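Local coordinates for CG8862 (Drosophila melanogaster, PDB 3ISM), which probably cleaves DNA and RNA as a magnesium-dependent mitochondrial endonuclease of the non-specific nuclease family, and is inhibited by the protein EndoGI, at residues Phe54-Ala59 with Tyr151-Val156; Thr58-Ala63 with His108-Lys113; Ser17-Ile22 with Asp38-Tyr43; Tyr191-Gly196 with Leu237-Gln242. All blocks are in the same frame, centred on the assembly; numbering follows the deposited sequence. Where two conformers were deposited one is given.

Three of the four contacts gather on the large mixed sheet. Contact 3, first along the chain, sets helix 16-22 against strand 40-44 and closes before contact 1 opens. Contacts 1 and 2 start from the same part of the chain and share Thr58 and Ala59: contact 1 pairs strand 49-57 with strand 153-161, and contact 2 leaves from its end. Contact 4, the last, lays the loop after helix 228-235 on the following strand, 189-197. Between centres, contact 1 is about 12 Å from contacts 3 and 4, and contact 2 about 21 Å from contact 4. Buried polar links tie contacts 1, 2 and 3: His108 bonds Glu55 and Asp38, about 7 Å, side chain to side chain, from His101, the predicted proton acceptor.

Contact 1 (Phe54-Ala59 with Tyr151-Val156)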
loop_
_atom_site.group_PDB
_atom_site.type_symbol
_atom_site.label_atom_id
_atom_site.label_comp_id
_atom_site.label_asym_id
_atom_site.label_seq_id
_atom_site.Cartn_x
_atom_site.Cartn_y
_atom_site.Cartn_z
ATOM N N PHE B 54 -1.649 -18.978 -0.679
ATOM C CA PHE B 54 -1.959 -19.886 -1.758
ATOM C C PHE B 54 -2.183 -21.300 -1.213
ATOM O O PHE B 54 -1.465 -21.765 -0.323
ATOM C CB PHE B 54 -0.862 -19.885 -2.838
ATOM C CG PHE B 54 -1.412 -19.894 -4.231
ATOM C CD1 PHE B 54 -1.460 -18.719 -4.976
ATOM C CD2 PHE B 54 -1.954 -21.061 -4.770
ATOM C CE1 PHE B 54 -2.017 -18.718 -6.263
ATOM C CE2 PHE B 54 -2.516 -21.063 -6.045
ATOM C CZ PHE B 54 -2.557 -19.885 -6.791
ATOM N N GLU B 55 -3.193 -21.970 -1.747
ATOM C CA GLU B 55 -3.593 -23.293 -1.254
ATOM C C GLU B 55 -3.907 -24.193 -2.433
ATOM O O GLU B 55 -4.386 -23.732 -3.463
ATOM C CB GLU B 55 -4.825 -23.194 -0.353
ATOM C CG GLU B 55 -4.645 -22.372 0.954
ATOM C CD GLU B 55 -5.991 -22.077 1.645
ATOM O OE1 GLU B 55 -6.852 -21.416 1.024
ATOM O OE2 GLU B 55 -6.192 -22.502 2.804
ATOM N N HIS B 56 -3.613 -25.479 -2.272
ATOM C CA HIS B 56 -4.019 -26.482 -3.225
ATOM C C HIS B 56 -4.827 -27.512 -2.448
ATOM O O HIS B 56 -4.278 -28.243 -1.630
ATOM C CB HIS B 56 -2.802 -27.117 -3.923
ATOM C CG HIS B 56 -3.078 -28.476 -4.502
ATOM N ND1 HIS B 56 -2.275 -29.565 -4.250
ATOM C CD2 HIS B 56 -4.081 -28.924 -5.296
ATOM C CE1 HIS B 56 -2.768 -30.629 -4.867
ATOM N NE2 HIS B 56 -3.867 -30.267 -5.505
ATOM N N LEU B 57 -6.132 -27.546 -2.709
ATOM C CA LEU B 57 -7.060 -28.386 -1.966
ATOM C C LEU B 57 -7.474 -29.613 -2.771
ATOM O O LEU B 57 -7.677 -29.542 -3.999
ATOM C CB LEU B 57 -8.322 -27.604 -1.568
ATOM C CG LEU B 57 -8.199 -26.148 -1.093
ATOM C CD1 LEU B 57 -9.597 -25.616 -0.726
ATOM C CD2 LEU B 57 -7.225 -25.977 0.084
ATOM N N THR B 58 -7.576 -30.733 -2.059
ATOM C CA THR B 58 -8.196 -31.931 -2.564
ATOM C C THR B 58 -9.321 -32.331 -1.597
ATOM O O THR B 58 -9.440 -31.774 -0.494
ATOM C CB THR B 58 -7.179 -33.091 -2.674
ATOM O OG1 THR B 58 -6.588 -33.319 -1.391
ATOM C CG2 THR B 58 -6.072 -32.760 -3.687
ATOM N N ALA B 59 -10.150 -33.278 -2.022
ATOM C CA ALA B 59 -11.190 -33.845 -1.170
ATOM C C ALA B 59 -10.559 -34.418 0.104
ATOM O O ALA B 59 -11.127 -34.291 1.191
ATOM C CB ALA B 59 -11.971 -34.955 -1.919
ATOM N N TYR B 151 -14.208 -30.748 -8.771
ATOM C CA TYR B 151 -12.852 -30.759 -9.305
ATOM C C TYR B 151 -11.911 -31.492 -8.357
ATOM O O TYR B 151 -11.830 -31.162 -7.174
ATOM C CB TYR B 151 -12.331 -29.337 -9.500
ATOM C CG TYR B 151 -13.260 -28.414 -10.254
ATOM C CD1 TYR B 151 -13.552 -28.614 -11.607
ATOM C CD2 TYR B 151 -13.827 -27.317 -9.621
ATOM C CE1 TYR B 151 -14.399 -27.739 -12.286
ATOM C CE2 TYR B 151 -14.649 -26.443 -10.288
ATOM C CZ TYR B 151 -14.939 -26.644 -11.610
ATOM O OH TYR B 151 -15.791 -25.744 -12.232
ATOM N N SER B 152 -11.172 -32.447 -8.895
ATOM C CA SER B 152 -10.243 -33.260 -8.115
ATOM C C SER B 152 -9.192 -32.419 -7.393
ATOM O O SER B 152 -8.714 -32.787 -6.312
ATOM C CB SER B 152 -9.546 -34.265 -9.026
ATOM O OG SER B 152 -10.411 -35.326 -9.372
ATOM N N ASN B 153 -8.824 -31.301 -8.008
ATOM C CA ASN B 153 -7.822 -30.412 -7.465
ATOM C C ASN B 153 -8.319 -28.985 -7.586
ATOM O O ASN B 153 -8.753 -28.557 -8.661
ATOM C CB ASN B 153 -6.488 -30.589 -8.201
ATOM C CG ASN B 153 -5.894 -31.985 -8.011
ATOM O OD1 ASN B 153 -5.202 -32.237 -7.026
ATOM N ND2 ASN B 153 -6.178 -32.900 -8.952
ATOM N N VAL B 154 -8.293 -28.264 -6.472
ATOM C CA VAL B 154 -8.756 -26.877 -6.432
ATOM C C VAL B 154 -7.624 -25.984 -5.938
ATOM O O VAL B 154 -7.122 -26.185 -4.831
ATOM C CB VAL B 154 -9.995 -26.729 -5.506
ATOM C CG1 VAL B 154 -10.351 -25.264 -5.294
ATOM C CG2 VAL B 154 -11.190 -27.507 -6.074
ATOM N N TYR B 155 -7.206 -25.023 -6.758
ATOM C CA TYR B 155 -6.131 -24.112 -6.365
ATOM C C TYR B 155 -6.730 -22.755 -6.059
ATOM O O TYR B 155 -7.579 -22.262 -6.807
ATOM C CB TYR B 155 -5.061 -23.995 -7.460
ATOM C CG TYR B 155 -4.343 -25.286 -7.776
ATOM C CD1 TYR B 155 -3.070 -25.541 -7.272
ATOM C CD2 TYR B 155 -4.936 -26.249 -8.583
ATOM C CE1 TYR B 155 -2.405 -26.732 -7.564
ATOM C CE2 TYR B 155 -4.283 -27.438 -8.877
ATOM C CZ TYR B 155 -3.024 -27.671 -8.367
ATOM O OH TYR B 155 -2.396 -28.853 -8.677
ATOM N N VAL B 156 -6.311 -22.160 -4.954
ATOM C CA VAL B 156 -6.933 -20.920 -4.504
ATOM C C VAL B 156 -5.941 -19.929 -3.888
ATOM O O VAL B 156 -5.103 -20.289 -3.054
ATOM C CB VAL B 156 -8.184 -21.185 -3.571
ATOM C CG1 VAL B 156 -7.828 -22.149 -2.441
ATOM C CG2 VAL B 156 -8.774 -19.875 -3.030
HETATM O O HOH W 1 -6.055 -19.423 -0.608
#
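Phe54 and Glu55 open the antiparallel pairing of strand 49-57 with strand 153-161, neighbours in the mixed sheet; the Phe54 ring lays one face over Val156 O and its edge against Tyr155 CB. Glu55 N donates to Val156 O and Val156 N returns a bond to Glu55 O, both 2.9 Å, and a water donates to Glu55 OE1 and Val156 O. OE2 turns to His108 and Asn107, the Glu55 side chain lying about 8 Å from that of His101, the predicted proton acceptor. At the non-hydrogen-bonded position, His56 sits in an offset stack on Tyr155, centroids 4.5 Å apart and planes at 14°. A chi1 of 158°, turning CG away from the backbone N, lays the imidazole alongside the phenol, and NE2 donates within its own ring plane to Asn153 OD1 at 2.8 Å. Leu57 N then bonds Val154 O at 2.7 Å, nearly straight at 172°. Because His56 NE2 donates and ND1 bonds Arg18 NH1, the imidazole is probably neutral, its rotation fixed from two sides.

Contact 2 (Thr58-Ala63 with His108-Lys113); sequences TAESVA and HRLHQK
Ser61 O, on an N-capped turn of weakly bonded helix, accepts the backbone N-H of Arg109 at 3.1 Å and so docks the turn on the loop that leads to helix 112-116. Thr58 is the N-cap: its OG1, placed between backbone N and carbonyl carbon (chi1 57°), takes the N-H of Ser61 at 3.2 Å. Leu110 spreads its branches over the turn. Its CG lies 3.8 Å from Ser61 CB, and its CD2 reaches the CG of Glu60, whose extended chain crosses the leucine at about a right angle. Arg109, by contrast, stretches out straight from CG to NE along Val62 and Ala63. Its NH1 donates to Val62 O at 2.8 Å; the oxygen lies in the guanidinium plane, but the nitrogen stands above the carbonyl plane, so the bond is not directed at a lone pair. Just before it, the His108 side chain lies about 7 Å from that of the predicted catalytic His101. Partway down the arginine chain, CD packs 3.3 Å from Ala63 O.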
loop_
_atom_site.group_PDB
_atom_site.type_symbol
_atom_site.label_atom_id
_atom_site.label_comp_id
_atom_site.label_asym_id
_atom_site.label_seq_id
_atom_site.Cartn_x
_atom_site.Cartn_y
_atom_site.Cartn_z
ATOM N N THR B 58 -7.576 -30.733 -2.059
ATOM C CA THR B 58 -8.196 -31.931 -2.564
ATOM C C THR B 58 -9.321 -32.331 -1.597
ATOM O O THR B 58 -9.440 -31.774 -0.494
ATOM C CB THR B 58 -7.179 -33.091 -2.674
ATOM O OG1 THR B 58 -6.588 -33.319 -1.391
ATOM C CG2 THR B 58 -6.072 -32.760 -3.687
ATOM N N ALA B 59 -10.150 -33.278 -2.022
ATOM C CA ALA B 59 -11.190 -33.845 -1.170
ATOM C C ALA B 59 -10.559 -34.418 0.104
ATOM O O ALA B 59 -11.127 -34.291 1.191
ATOM C CB ALA B 59 -11.971 -34.955 -1.919
ATOM N N GLU B 60 -9.394 -35.052 -0.036
ATOM C CA GLU B 60 -8.727 -35.632 1.116
ATOM C C GLU B 60 -8.291 -34.567 2.123
ATOM O O GLU B 60 -8.447 -34.757 3.328
ATOM C CB GLU B 60 -7.526 -36.479 0.716
ATOM C CG GLU B 60 -6.926 -37.198 1.915
ATOM C CD GLU B 60 -5.817 -38.170 1.579
ATOM O OE1 GLU B 60 -5.107 -37.976 0.566
ATOM O OE2 GLU B 60 -5.652 -39.130 2.355
ATOM N N SER B 61 -7.752 -33.457 1.632
ATOM C CA SER B 61 -7.161 -32.464 2.514
ATOM C C SER B 61 -8.169 -31.525 3.206
ATOM O O SER B 61 -7.802 -30.784 4.118
ATOM C CB SER B 61 -6.054 -31.687 1.787
ATOM O OG SER B 61 -6.568 -30.693 0.924
ATOM N N VAL B 62 -9.428 -31.551 2.772
ATOM C CA VAL B 62 -10.467 -30.708 3.365
ATOM C C VAL B 62 -11.478 -31.588 4.105
ATOM O O VAL B 62 -12.439 -31.084 4.697
ATOM C CB VAL B 62 -11.214 -29.865 2.300
ATOM C CG1 VAL B 62 -10.229 -29.007 1.484
ATOM C CG2 VAL B 62 -12.103 -30.778 1.396
ATOM N N ALA B 63 -11.250 -32.900 4.065
ATOM C CA ALA B 63 -12.134 -33.851 4.721
ATOM C C ALA B 63 -11.970 -33.794 6.239
ATOM O O ALA B 63 -10.845 -33.691 6.745
ATOM C CB ALA B 63 -11.883 -35.279 4.209
ATOM N N HIS B 108 -7.159 -27.473 5.832
ATOM C CA HIS B 108 -5.884 -28.131 6.156
ATOM C C HIS B 108 -6.024 -29.160 7.248
ATOM O O HIS B 108 -5.633 -28.933 8.389
ATOM C CB HIS B 108 -4.806 -27.086 6.478
ATOM C CG HIS B 108 -4.705 -26.033 5.429
ATOM N ND1 HIS B 108 -4.105 -26.263 4.209
ATOM C CD2 HIS B 108 -5.218 -24.783 5.370
ATOM C CE1 HIS B 108 -4.227 -25.186 3.454
ATOM N NE2 HIS B 108 -4.902 -24.273 4.133
ATOM N N ARG B 109 -6.564 -30.314 6.873
ATOM C CA ARG B 109 -6.947 -31.326 7.840
ATOM C C ARG B 109 -6.223 -32.658 7.673
ATOM O O ARG B 109 -6.622 -33.651 8.268
ATOM C CB ARG B 109 -8.453 -31.546 7.783
ATOM C CG ARG B 109 -9.260 -30.395 8.356
ATOM C CD ARG B 109 -10.687 -30.560 7.920
ATOM N NE ARG B 109 -11.623 -29.771 8.705
ATOM C CZ ARG B 109 -12.786 -29.328 8.233
ATOM N NH1 ARG B 109 -13.132 -29.588 6.974
ATOM N NH2 ARG B 109 -13.585 -28.602 9.011
ATOM N N LEU B 110 -5.156 -32.671 6.881
ATOM C CA LEU B 110 -4.333 -33.866 6.749
ATOM C C LEU B 110 -3.636 -34.214 8.067
ATOM O O LEU B 110 -3.455 -35.387 8.392
ATOM C CB LEU B 110 -3.304 -33.693 5.633
ATOM C CG LEU B 110 -3.853 -33.650 4.205
ATOM C CD1 LEU B 110 -2.744 -33.290 3.226
ATOM C CD2 LEU B 110 -4.531 -34.987 3.840
ATOM N N HIS B 111 -3.251 -33.184 8.820
ATOM C CA HIS B 111 -2.538 -33.382 10.078
ATOM C C HIS B 111 -2.758 -32.195 11.006
ATOM O O HIS B 111 -2.971 -31.074 10.541
ATOM C CB HIS B 111 -1.039 -33.565 9.823
ATOM C CG HIS B 111 -0.302 -34.170 10.979
ATOM N ND1 HIS B 111 0.279 -33.410 11.975
ATOM C CD2 HIS B 111 -0.058 -35.465 11.302
ATOM C CE1 HIS B 111 0.852 -34.210 12.857
ATOM N NE2 HIS B 111 0.660 -35.461 12.475
ATOM N N GLN B 112 -2.706 -32.455 12.311
ATOM C CA GLN B 112 -2.837 -31.429 13.346
ATOM C C GLN B 112 -1.981 -30.192 13.073
ATOM O O GLN B 112 -2.485 -29.071 13.101
ATOM C CB GLN B 112 -2.483 -32.013 14.723
ATOM C CG GLN B 112 -2.674 -31.039 15.879
ATOM C CD GLN B 112 -4.116 -30.615 16.027
ATOM O OE1 GLN B 112 -5.013 -31.445 16.010
ATOM N NE2 GLN B 112 -4.346 -29.321 16.159
ATOM N N LYS B 113 -0.699 -30.408 12.789
ATOM C CA LYS B 113 0.253 -29.311 12.565
ATOM C C LYS B 113 -0.070 -28.442 11.340
ATOM O O LYS B 113 0.189 -27.231 11.340
ATOM C CB LYS B 113 1.689 -29.854 12.512
ATOM C CG LYS B 113 2.733 -28.808 12.173
ATOM C CD LYS B 113 3.976 -28.899 13.039
ATOM C CE LYS B 113 4.700 -27.537 13.034
ATOM N NZ LYS B 113 6.015 -27.587 13.764
#

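Contact 3 (Ser17-Ile22 with Asp38-Tyr43)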
loop_
_atom_site.group_PDB
_atom_site.type_symbol
_atom_site.label_atom_id
_atom_site.label_comp_id
_atom_site.label_asym_id
_atom_site.label_seq_id
_atom_site.Cartn_x
_atom_site.Cartn_y
_atom_site.Cartn_z
ATOM N N SER B 17 8.787 -30.456 -2.863
ATOM C CA SER B 17 7.789 -31.058 -3.749
ATOM C C SER B 17 6.392 -30.464 -3.536
ATOM O O SER B 17 5.654 -30.257 -4.496
ATOM C CB SER B 17 7.755 -32.586 -3.590
ATOM O OG SER B 17 7.187 -32.982 -2.349
ATOM N N ARG B 18 6.043 -30.188 -2.277
ATOM C CA ARG B 18 4.722 -29.649 -1.930
ATOM C C ARG B 18 4.562 -28.169 -2.286
ATOM O O ARG B 18 3.517 -27.765 -2.800
ATOM C CB ARG B 18 4.397 -29.888 -0.451
ATOM C CG ARG B 18 3.012 -29.414 -0.012
ATOM C CD ARG B 18 1.916 -30.434 -0.315
ATOM N NE ARG B 18 0.595 -29.836 -0.158
ATOM C CZ ARG B 18 -0.289 -29.672 -1.142
ATOM N NH1 ARG B 18 -0.017 -30.096 -2.378
ATOM N NH2 ARG B 18 -1.462 -29.099 -0.881
ATOM N N ILE B 19 5.588 -27.364 -2.018
ATOM C CA ILE B 19 5.564 -25.966 -2.444
ATOM C C ILE B 19 5.347 -25.882 -3.961
ATOM O O ILE B 19 4.491 -25.131 -4.426
ATOM C CB ILE B 19 6.845 -25.199 -2.049
ATOM C CG1 ILE B 19 7.145 -25.369 -0.565
ATOM C CG2 ILE B 19 6.708 -23.708 -2.360
ATOM C CD1 ILE B 19 8.614 -25.079 -0.205
ATOM N N GLY B 20 6.113 -26.672 -4.713
ATOM C CA GLY B 20 5.966 -26.755 -6.161
ATOM C C GLY B 20 4.618 -27.291 -6.612
ATOM O O GLY B 20 4.129 -26.920 -7.677
ATOM N N GLN B 21 4.019 -28.173 -5.814
ATOM C CA GLN B 21 2.637 -28.604 -6.046
ATOM C C GLN B 21 1.638 -27.458 -5.829
ATOM O O GLN B 21 0.808 -27.169 -6.702
ATOM C CB GLN B 21 2.281 -29.789 -5.155
ATOM C CG GLN B 21 2.789 -31.138 -5.661
ATOM C CD GLN B 21 2.731 -32.209 -4.589
ATOM O OE1 GLN B 21 2.165 -31.994 -3.513
ATOM N NE2 GLN B 21 3.324 -33.367 -4.870
ATOM N N ILE B 22 1.729 -26.802 -4.672
ATOM C CA ILE B 22 0.838 -25.689 -4.342
ATOM C C ILE B 22 0.978 -24.563 -5.374
ATOM O O ILE B 22 -0.033 -24.068 -5.883
ATOM C CB ILE B 22 1.066 -25.159 -2.892
ATOM C CG1 ILE B 22 0.619 -26.204 -1.869
ATOM C CG2 ILE B 22 0.318 -23.853 -2.653
ATOM C CD1 ILE B 22 1.248 -26.022 -0.492
ATOM N N ASP B 38 1.411 -26.824 4.427
ATOM C CA ASP B 38 0.302 -27.065 3.491
ATOM C C ASP B 38 -0.298 -25.789 2.904
ATOM O O ASP B 38 -1.354 -25.830 2.278
ATOM C CB ASP B 38 -0.791 -27.933 4.136
ATOM C CG ASP B 38 -1.672 -28.650 3.102
ATOM O OD1 ASP B 38 -1.130 -29.172 2.103
ATOM O OD2 ASP B 38 -2.912 -28.712 3.298
ATOM N N TYR B 39 0.378 -24.660 3.097
ATOM C CA TYR B 39 0.038 -23.431 2.371
ATOM C C TYR B 39 1.264 -22.550 2.179
ATOM O O TYR B 39 2.307 -22.786 2.794
ATOM C CB TYR B 39 -1.123 -22.661 3.021
ATOM C CG TYR B 39 -0.851 -21.975 4.354
ATOM C CD1 TYR B 39 -0.709 -20.595 4.423
ATOM C CD2 TYR B 39 -0.798 -22.696 5.543
ATOM C CE1 TYR B 39 -0.496 -19.956 5.631
ATOM C CE2 TYR B 39 -0.591 -22.060 6.760
ATOM C CZ TYR B 39 -0.442 -20.696 6.797
ATOM O OH TYR B 39 -0.228 -20.042 7.999
ATOM N N VAL B 40 1.139 -21.568 1.293
ATOM C CA VAL B 40 2.218 -20.623 1.015
ATOM C C VAL B 40 1.725 -19.211 1.342
ATOM O O VAL B 40 0.565 -18.887 1.100
ATOM C CB VAL B 40 2.725 -20.735 -0.455
ATOM C CG1 VAL B 40 3.863 -19.760 -0.724
ATOM C CG2 VAL B 40 3.194 -22.161 -0.755
ATOM N N LEU B 41 2.600 -18.390 1.912
ATOM C CA LEU B 41 2.220 -17.064 2.382
ATOM C C LEU B 41 3.203 -15.994 1.925
ATOM O O LEU B 41 4.402 -16.145 2.115
ATOM C CB LEU B 41 2.137 -17.074 3.910
ATOM C CG LEU B 41 1.776 -15.768 4.635
ATOM C CD1 LEU B 41 0.659 -16.062 5.624
ATOM C CD2 LEU B 41 2.957 -15.197 5.366
ATOM N N SER B 42 2.690 -14.910 1.345
ATOM C CA SER B 42 3.485 -13.718 1.098
ATOM C C SER B 42 3.046 -12.687 2.129
ATOM O O SER B 42 1.860 -12.379 2.224
ATOM C CB SER B 42 3.267 -13.209 -0.319
ATOM O OG SER B 42 3.754 -11.886 -0.516
ATOM N N TYR B 43 3.996 -12.206 2.939
ATOM C CA TYR B 43 3.668 -11.337 4.073
ATOM C C TYR B 43 3.922 -9.870 3.738
ATOM O O TYR B 43 4.993 -9.516 3.210
ATOM C CB TYR B 43 4.486 -11.714 5.311
ATOM C CG TYR B 43 4.013 -11.036 6.579
ATOM C CD1 TYR B 43 2.739 -11.305 7.106
ATOM C CD2 TYR B 43 4.821 -10.111 7.246
ATOM C CE1 TYR B 43 2.297 -10.676 8.281
ATOM C CE2 TYR B 43 4.390 -9.474 8.418
ATOM C CZ TYR B 43 3.125 -9.773 8.929
ATOM O OH TYR B 43 2.692 -9.179 10.095
#
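Asp38 OD1 is gripped by two nitrogens of Arg18, NE at 2.9 Å and NH2 at 3.0 Å, in a side-on salt bridge in which one N-H of NE and one of NH2 both point to the same oxygen. NE comes in nearly along the C-O axis, whereas NH2 approaches from the syn side and well out of the carboxylate plane; the guanidinium and carboxylate planes are turned 34° apart. The arginine reaches this place by leaving its backbone N in the anti direction (chi1 -177°) and then bending at chi2 (83°), which carries the guanidinium along the helix to the side chain of Ile22, one turn on. There Ile22 CG1 lies 3.6 Å above the centre of the guanidinium plane, and NH1 donates at the edge to Gln21 OE1 at 3.1 Å, so the flat group is held from three directions. Asp38 OD2 bonds His108 ND1, so each carboxylate oxygen has a partner and the charge of the buried aspartate is probably stabilised. Below the polar layer the contact is aliphatic. Val40 CG2 packs on Ile22 CG2 at 3.8 Å and more loosely on Ile19 CG2, while Ile22 CD1 rests on the backbone carbonyl of Asp38. The whole is helix-on-sheet packing: helix 16-22 covers the start of strand 40-44 in the central mixed sheet of this His-Me finger nuclease, with the Arg18-Asp38 salt bridge beside the aliphatic patch.

Contact 4 (Tyr191-Gly196 with Leu237-Gln242)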
loop_
_atom_site.group_PDB
_atom_site.type_symbol
_atom_site.label_atom_id
_atom_site.label_comp_id
_atom_site.label_asym_id
_atom_site.label_seq_id
_atom_site.Cartn_x
_atom_site.Cartn_y
_atom_site.Cartn_z
ATOM N N TYR B 191 -10.348 -11.017 -1.561
ATOM C CA TYR B 191 -10.679 -11.774 -2.773
ATOM C C TYR B 191 -10.326 -13.238 -2.589
ATOM O O TYR B 191 -9.503 -13.577 -1.745
ATOM C CB TYR B 191 -9.908 -11.255 -4.008
ATOM C CG TYR B 191 -8.408 -11.327 -3.844
ATOM C CD1 TYR B 191 -7.709 -12.528 -4.008
ATOM C CD2 TYR B 191 -7.687 -10.193 -3.504
ATOM C CE1 TYR B 191 -6.342 -12.594 -3.813
ATOM C CE2 TYR B 191 -6.323 -10.234 -3.325
ATOM C CZ TYR B 191 -5.663 -11.431 -3.473
ATOM O OH TYR B 191 -4.318 -11.447 -3.282
ATOM N N LYS B 192 -10.933 -14.082 -3.417
ATOM C CA LYS B 192 -10.446 -15.434 -3.666
ATOM C C LYS B 192 -10.453 -15.633 -5.165
ATOM O O LYS B 192 -11.458 -15.381 -5.825
ATOM C CB LYS B 192 -11.326 -16.496 -3.001
ATOM C CG LYS B 192 -11.099 -16.626 -1.493
ATOM C CD LYS B 192 -11.866 -17.825 -0.947
ATOM C CE LYS B 192 -11.763 -17.938 0.583
ATOM N NZ LYS B 192 -10.390 -18.308 1.022
ATOM N N VAL B 193 -9.325 -16.073 -5.701
ATOM C CA VAL B 193 -9.232 -16.399 -7.111
ATOM C C VAL B 193 -8.874 -17.876 -7.190
ATOM O O VAL B 193 -7.894 -18.307 -6.599
ATOM C CB VAL B 193 -8.212 -15.484 -7.871
ATOM C CG1 VAL B 193 -8.137 -15.885 -9.355
ATOM C CG2 VAL B 193 -8.621 -14.013 -7.753
ATOM N N ILE B 194 -9.692 -18.636 -7.924
ATOM C CA ILE B 194 -9.769 -20.093 -7.810
ATOM C C ILE B 194 -9.695 -20.781 -9.185
ATOM O O ILE B 194 -10.354 -20.351 -10.130
ATOM C CB ILE B 194 -11.133 -20.488 -7.160
ATOM C CG1 ILE B 194 -11.376 -19.727 -5.842
ATOM C CG2 ILE B 194 -11.253 -21.989 -6.976
ATOM C CD1 ILE B 194 -12.838 -19.332 -5.631
ATOM N N VAL B 195 -8.914 -21.850 -9.299
ATOM C CA VAL B 195 -8.919 -22.658 -10.510
ATOM C C VAL B 195 -9.156 -24.112 -10.143
ATOM O O VAL B 195 -8.424 -24.675 -9.333
ATOM C CB VAL B 195 -7.586 -22.506 -11.320
ATOM C CG1 VAL B 195 -7.397 -23.642 -12.342
ATOM C CG2 VAL B 195 -7.527 -21.156 -12.011
ATOM N N GLY B 196 -10.193 -24.709 -10.730
ATOM C CA GLY B 196 -10.457 -26.135 -10.579
ATOM C C GLY B 196 -10.049 -26.892 -11.825
ATOM O O GLY B 196 -10.239 -26.408 -12.944
ATOM N N LEU B 237 -1.185 -7.779 -8.423
ATOM C CA LEU B 237 -0.700 -9.168 -8.491
ATOM C C LEU B 237 -1.228 -9.813 -9.747
ATOM O O LEU B 237 -2.270 -9.414 -10.237
ATOM C CB LEU B 237 -1.218 -9.989 -7.298
ATOM C CG LEU B 237 -0.764 -9.573 -5.890
ATOM C CD1 LEU B 237 -1.525 -10.329 -4.787
ATOM C CD2 LEU B 237 0.748 -9.750 -5.742
ATOM N N LEU B 238 -0.535 -10.832 -10.249
ATOM C CA LEU B 238 -1.074 -11.650 -11.340
ATOM C C LEU B 238 -1.296 -13.081 -10.864
ATOM O O LEU B 238 -0.370 -13.743 -10.377
ATOM C CB LEU B 238 -0.165 -11.615 -12.575
ATOM C CG LEU B 238 0.068 -10.255 -13.257
ATOM C CD1 LEU B 238 1.297 -10.350 -14.165
ATOM C CD2 LEU B 238 -1.153 -9.759 -14.051
ATOM N N PHE B 239 -2.526 -13.560 -11.018
ATOM C CA PHE B 239 -2.907 -14.898 -10.541
ATOM C C PHE B 239 -2.866 -15.906 -11.668
ATOM O O PHE B 239 -3.223 -15.593 -12.821
ATOM C CB PHE B 239 -4.299 -14.876 -9.875
ATOM C CG PHE B 239 -4.459 -13.790 -8.852
ATOM C CD1 PHE B 239 -3.831 -13.880 -7.608
ATOM C CD2 PHE B 239 -5.221 -12.667 -9.134
ATOM C CE1 PHE B 239 -3.966 -12.859 -6.661
ATOM C CE2 PHE B 239 -5.356 -11.637 -8.205
ATOM C CZ PHE B 239 -4.736 -11.744 -6.951
ATOM N N PHE B 240 -2.395 -17.113 -11.341
ATOM C CA PHE B 240 -2.356 -18.208 -12.295
ATOM C C PHE B 240 -1.681 -17.771 -13.604
ATOM O O PHE B 240 -2.163 -18.061 -14.710
ATOM C CB PHE B 240 -3.779 -18.765 -12.503
ATOM C CG PHE B 240 -4.414 -19.277 -11.222
ATOM C CD1 PHE B 240 -4.166 -20.576 -10.774
ATOM C CD2 PHE B 240 -5.220 -18.452 -10.446
ATOM C CE1 PHE B 240 -4.721 -21.039 -9.595
ATOM C CE2 PHE B 240 -5.780 -18.913 -9.263
ATOM C CZ PHE B 240 -5.531 -20.205 -8.834
ATOM N N ASP B 241 -0.550 -17.075 -13.453
ATOM C CA ASP B 241 0.232 -16.552 -14.581
ATOM C C ASP B 241 0.708 -17.613 -15.578
ATOM O O ASP B 241 0.963 -17.287 -16.735
ATOM C CB ASP B 241 1.402 -15.648 -14.100
ATOM C CG ASP B 241 2.504 -16.415 -13.337
ATOM O OD1 ASP B 241 2.877 -17.534 -13.751
ATOM O OD2 ASP B 241 3.020 -15.880 -12.317
ATOM N N GLN B 242 0.807 -18.873 -15.141
ATOM C CA GLN B 242 1.155 -19.984 -16.045
ATOM C C GLN B 242 -0.002 -20.418 -16.957
ATOM O O GLN B 242 0.214 -21.115 -17.938
ATOM C CB GLN B 242 1.693 -21.203 -15.270
ATOM C CG GLN B 242 2.978 -20.945 -14.466
ATOM C CD GLN B 242 4.140 -20.524 -15.342
ATOM O OE1 GLN B 242 4.665 -21.323 -16.122
ATOM N NE2 GLN B 242 4.543 -19.264 -15.227
#
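Val195 and Val193 present their methyls as bumps to the rings of Phe240 and Phe239. The Phe240 ring lies in the shallow groove beside the two valines: CG2 of Val195 sits over its centre, 3.5 Å from the centroid and only 7° off the ring normal, a close CH-pi contact, while its edge meets Val193 O, with CE2 at 3.5 Å. The Val193 side chain wedges between the two phenylalanines, CG1 against the Phe240 ring and the CB of Phe239, CG2 over a face of Phe239 toward the rim. At the other end Tyr191 comes against Phe239 obliquely, planes at 55°, and its OH nudges Leu237 CD1 at 3.4 Å. The tyrosine ring takes this line because its CG lies between the backbone N and the carbonyl carbon (chi1 59°). No hydrogen bond joins the two segments. The loop thus lies on one face of strand 189-197 with Val231 of helix 228-235 beside it, while Ile194 points from the other face to Val144 of helix 136-146; Phe240 also meets Phe54 edge-to-face and touches Met205 of strand 203-211.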